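Local coordinates for single-strand DNA-binding protein (Agrobacterium tumefaciens, PDB 3BTP) that binds single-stranded DNA regardless of sequence and mediates the nuclear uptake of the transferred T-DNA strand during plant transformation, at residues A[140-143]-A[144-148]; A[250-253]-A[254-257]. All blocks are in the same frame, centred on the assembly; numbering follows the deposited sequence.

Contact 1. Residues A[140-143]-A[144-148]; sequences PTKA and EFNAS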
loop_
_atom_site.group_PDB
_atom_site.type_symbol
_atom_site.label_atom_id
_atom_site.label_comp_id
_atom_site.label_asym_id
_atom_site.label_seq_id
_atom_site.Cartn_x
_atom_site.Cartn_y
_atom_site.Cartn_z
ATOM N N PRO A 140 -19.891 21.052 -13.551
ATOM C CA PRO A 140 -20.724 21.000 -12.325
ATOM C C PRO A 140 -20.563 22.300 -11.528
ATOM O O PRO A 140 -19.540 22.905 -11.603
ATOM C CB PRO A 140 -20.190 19.782 -11.574
ATOM C CG PRO A 140 -19.428 19.029 -12.537
ATOM C CD PRO A 140 -18.819 20.044 -13.510
ATOM N N THR A 141 -21.613 22.741 -10.852
ATOM C CA THR A 141 -21.546 23.933 -10.000
ATOM C C THR A 141 -20.881 23.546 -8.694
ATOM O O THR A 141 -20.601 22.341 -8.450
ATOM C CB THR A 141 -22.982 24.536 -9.703
ATOM O OG1 THR A 141 -23.831 23.506 -9.181
ATOM C CG2 THR A 141 -23.628 25.113 -10.976
ATOM N N LYS A 142 -20.686 24.534 -7.830
ATOM C CA LYS A 142 -19.902 24.335 -6.604
ATOM C C LYS A 142 -20.750 23.478 -5.703
ATOM O O LYS A 142 -20.215 22.582 -5.024
ATOM C CB LYS A 142 -19.414 25.658 -5.979
ATOM C CG LYS A 142 -20.121 26.156 -4.768
ATOM C CD LYS A 142 -19.207 26.761 -3.698
ATOM C CE LYS A 142 -18.069 27.542 -4.275
ATOM N NZ LYS A 142 -17.395 28.219 -3.110
ATOM N N ALA A 143 -22.076 23.665 -5.811
ATOM C CA ALA A 143 -23.061 22.869 -5.061
ATOM C C ALA A 143 -23.019 21.366 -5.431
ATOM O O ALA A 143 -23.038 20.475 -4.563
ATOM C CB ALA A 143 -24.505 23.440 -5.297
ATOM N N GLU A 144 -23.059 21.108 -6.734
ATOM C CA GLU A 144 -22.920 19.756 -7.225
ATOM C C GLU A 144 -21.585 19.089 -6.755
ATOM O O GLU A 144 -21.585 17.996 -6.171
ATOM C CB GLU A 144 -23.078 19.714 -8.747
ATOM C CG GLU A 144 -23.077 18.211 -9.157
ATOM C CD GLU A 144 -23.217 17.928 -10.646
ATOM O OE1 GLU A 144 -23.713 18.806 -11.447
ATOM O OE2 GLU A 144 -22.854 16.769 -10.969
ATOM N N PHE A 145 -20.473 19.776 -6.973
ATOM C CA PHE A 145 -19.145 19.366 -6.425
ATOM C C PHE A 145 -19.207 19.076 -4.926
ATOM O O PHE A 145 -18.752 18.014 -4.491
ATOM C CB PHE A 145 -18.052 20.406 -6.720
ATOM C CG PHE A 145 -17.522 20.394 -8.162
ATOM C CD1 PHE A 145 -17.009 19.209 -8.730
ATOM C CD2 PHE A 145 -17.424 21.606 -8.913
ATOM C CE1 PHE A 145 -16.473 19.197 -9.966
ATOM C CE2 PHE A 145 -16.890 21.632 -10.230
ATOM C CZ PHE A 145 -16.415 20.404 -10.776
ATOM N N ASN A 146 -19.759 19.996 -4.122
ATOM C CA ASN A 146 -19.875 19.812 -2.670
ATOM C C ASN A 146 -20.887 18.820 -2.147
ATOM O O ASN A 146 -20.836 18.471 -0.948
ATOM C CB ASN A 146 -20.023 21.136 -1.933
ATOM C CG ASN A 146 -18.683 21.947 -1.889
ATOM O OD1 ASN A 146 -18.704 23.170 -1.872
ATOM N ND2 ASN A 146 -17.533 21.248 -1.906
ATOM N N ALA A 147 -21.805 18.367 -2.996
ATOM C CA ALA A 147 -22.871 17.399 -2.644
ATOM C C ALA A 147 -22.498 15.996 -3.044
ATOM O O ALA A 147 -23.078 15.034 -2.531
ATOM C CB ALA A 147 -24.176 17.743 -3.384
ATOM N N SER A 148 -21.601 15.883 -4.038
ATOM C CA SER A 148 -21.052 14.581 -4.477
ATOM C C SER A 148 -20.043 14.035 -3.475
ATOM O O SER A 148 -19.379 14.814 -2.765
ATOM C CB SER A 148 -20.329 14.715 -5.848
ATOM O OG SER A 148 -21.222 15.235 -6.796
#

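Contact 2. Residues A[250-253]-A[254-257]; sequences YEHQ and FQAG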
loop_
_atom_site.group_PDB
_atom_site.type_symbol
_atom_site.label_atom_id
_atom_site.label_comp_id
_atom_site.label_asym_id
_atom_site.label_seq_id
_atom_site.Cartn_x
_atom_site.Cartn_y
_atom_site.Cartn_z
ATOM N N TYR A 250 -18.354 10.601 10.265
ATOM C CA TYR A 250 -18.235 11.931 9.711
ATOM C C TYR A 250 -19.602 12.575 9.793
ATOM O O TYR A 250 -20.599 11.887 9.614
ATOM C CB TYR A 250 -17.785 11.856 8.228
ATOM C CG TYR A 250 -16.371 11.382 7.996
ATOM C CD1 TYR A 250 -15.314 12.239 8.167
ATOM C CD2 TYR A 250 -16.088 10.047 7.604
ATOM C CE1 TYR A 250 -13.995 11.814 7.943
ATOM C CE2 TYR A 250 -14.746 9.612 7.379
ATOM C CZ TYR A 250 -13.735 10.520 7.538
ATOM O OH TYR A 250 -12.418 10.153 7.348
ATOM N N GLU A 251 -19.643 13.890 10.037
ATOM C CA GLU A 251 -20.871 14.654 9.973
ATOM C C GLU A 251 -21.550 14.558 8.583
ATOM O O GLU A 251 -22.755 14.517 8.501
ATOM C CB GLU A 251 -20.592 16.108 10.274
ATOM C CG GLU A 251 -21.862 16.954 10.075
ATOM C CD GLU A 251 -21.753 18.363 10.582
ATOM O OE1 GLU A 251 -20.651 18.788 11.047
ATOM O OE2 GLU A 251 -22.800 19.070 10.518
ATOM N N HIS A 252 -20.779 14.577 7.497
ATOM C CA HIS A 252 -21.294 14.420 6.119
ATOM C C HIS A 252 -20.814 13.087 5.568
ATOM O O HIS A 252 -19.728 12.986 4.917
ATOM C CB HIS A 252 -20.772 15.585 5.263
ATOM C CG HIS A 252 -21.065 16.931 5.858
ATOM N ND1 HIS A 252 -20.103 17.696 6.501
ATOM C CD2 HIS A 252 -22.211 17.656 5.894
ATOM C CE1 HIS A 252 -20.652 18.822 6.925
ATOM N NE2 HIS A 252 -21.930 18.824 6.562
ATOM N N GLN A 253 -21.573 12.053 5.870
ATOM C CA GLN A 253 -21.154 10.703 5.610
ATOM C C GLN A 253 -20.989 10.376 4.140
ATOM O O GLN A 253 -20.045 9.721 3.795
ATOM C CB GLN A 253 -22.089 9.677 6.235
ATOM C CG GLN A 253 -22.266 9.764 7.766
ATOM C CD GLN A 253 -22.677 8.380 8.329
ATOM O OE1 GLN A 253 -21.807 7.588 8.831
ATOM N NE2 GLN A 253 -23.959 8.055 8.200
ATOM N N PHE A 254 -21.913 10.781 3.290
ATOM C CA PHE A 254 -21.822 10.429 1.881
ATOM C C PHE A 254 -20.594 11.116 1.244
ATOM O O PHE A 254 -19.788 10.459 0.629
ATOM C CB PHE A 254 -23.104 10.762 1.095
ATOM C CG PHE A 254 -22.954 10.501 -0.383
ATOM C CD1 PHE A 254 -22.667 9.226 -0.858
ATOM C CD2 PHE A 254 -23.044 11.525 -1.288
ATOM C CE1 PHE A 254 -22.455 9.014 -2.235
ATOM C CE2 PHE A 254 -22.836 11.308 -2.635
ATOM C CZ PHE A 254 -22.574 10.056 -3.092
ATOM N N GLN A 255 -20.460 12.424 1.436
ATOM C CA GLN A 255 -19.399 13.223 0.896
ATOM C C GLN A 255 -18.037 12.858 1.390
ATOM O O GLN A 255 -17.083 13.051 0.651
ATOM C CB GLN A 255 -19.613 14.673 1.240
ATOM C CG GLN A 255 -20.707 15.342 0.460
ATOM C CD GLN A 255 -22.026 15.266 1.187
ATOM O OE1 GLN A 255 -22.097 14.755 2.297
ATOM N NE2 GLN A 255 -23.091 15.738 0.547
ATOM N N ALA A 256 -17.936 12.413 2.657
ATOM C CA ALA A 256 -16.690 11.928 3.238
ATOM C C ALA A 256 -16.247 10.588 2.682
ATOM O O ALA A 256 -15.127 10.195 2.910
ATOM C CB ALA A 256 -16.765 11.885 4.758
ATOM N N GLY A 257 -17.099 9.887 1.941
ATOM C CA GLY A 257 -16.700 8.584 1.337
ATOM C C GLY A 257 -17.112 7.395 2.196
ATOM O O GLY A 257 -16.874 6.218 1.845
#

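Contact 1. Residues A[140-143]-A[144-148]
Thr141 and Phe145 are tied together at the start of a short helix: the amide N of Phe145 donates to Thr141 O over 3.0 Å, and at 174° the N-H points almost straight at the oxygen. One residue on, Asn146 N reaches Lys142 O at 2.8 Å, again with a good angle. The third bond in this run from i to i+4 is poorer. Ala147 N lies 2.9 Å from Ala143 O, but its N-H is bent to 120° and the bond is weak; the same amide also donates to Glu144 O, which serves as a shared acceptor where the helix ends. Ser148 brings that oxygen two more donors, its backbone N and, from 2.9 Å, its hydroxyl OG, which sits above the carbonyl plane. This is helix 142-147, between one and a half and two turns long, with Thr141 in the N-cap position and Ser148 the first residue to leave helical angles before strand 149-153 of the four-stranded antiparallel sheet that also holds strand 117-124. Beside the backbone bonds runs an apolar contact from the residue ahead of the cap. Pro140 lays its ring over one face of the Phe145 phenyl in a CH-pi contact, CB standing 3.9 Å from the centroid of that ring and nearly on its normal. With CG anti to its own carbonyl carbon (chi1 -77°), Phe145 is directed back past the first turn to meet the proline. Tyr117 and Leu119 of strand 117-124 pack against this buried phenyl too. Glu144, extended throughout, carries its carboxylate out alongside the proline, with OE1 3.7 Å from Pro140 CB. Further along, Phe145 O accepts from Arg150 NH1, and Ala147 O takes a weak bond from Gln255 NE2.

Contact 2. Residues A[250-253]-A[254-257]
Tyr250 and Ala256 make the apolar half of this contact. The Ala256 methyl sits over one face of the tyrosine ring, displaced toward the rim where the ring joins its CB: Ala256 CB is 3.3 Å from Tyr250 CG, and 3.6 Å from the centroid of the Tyr250 ring, 24° off the normal. That makes it a CH-pi contact, and a close one. Tyr250 starts with its CB already directed at the following residues; chi1 puts CG beside the backbone N, and chi2 near -79° turns a face of the ring to the methyl. Pro163 of helix 162-167 touches both partners, while Leu164 packs against the tyrosine; the backbone of the chain of another protein also packs on Tyr250.

Among the backbone bonds, Ala256 N donates to His252 O at 2.9 Å with an N-H angle of 150°, the i to i+4 bond of an alpha-turn. Inside it begins a type I beta turn from Phe254 to Gly257, sealed by Gly257 N to Phe254 O at 3.0 Å. Residues 254-256 hold helical backbone angles without the regular bonds of a helix, within the connection from strand 243-245 to strand 263-266. Gly257 leaves the turn with positive phi, a conformation glycine takes easily.

The Gln255 amide packs on the methylene of His252 without a polar bond between them. Gln255 bends at chi2 and folds its amide back beside His252, where OE1 comes 3.4 Å from His252 CB. The other end of that amide, NE2, has its partner outside the turn. At the far end of the tyrosine, OH is hydrogen-bonded to an ammonium ion, probably from the crystallisation liquor.

In the fold
Contact 1 lies at the surface, its centre about 30 Å from the centre of the chain; contact 2, with its centre about 24 Å from the same point, is partly buried. Both rest on local backbone bonds plus one methylene or methyl group over an aromatic face, but contact 1 is a run of i to i+4 helical bonds leading into the sheet that contains strand 117-124, whereas contact 2 is an irregular turn in a connection, with its aromatic ring against helix 162-167. Their centres are 14 Å apart, and they meet directly: Gln255 packs against the end of helix 142-147, its CG 3.4 Å from Asn146 O, and Phe254 CD2 lies 3.7 Å from Ala147 O.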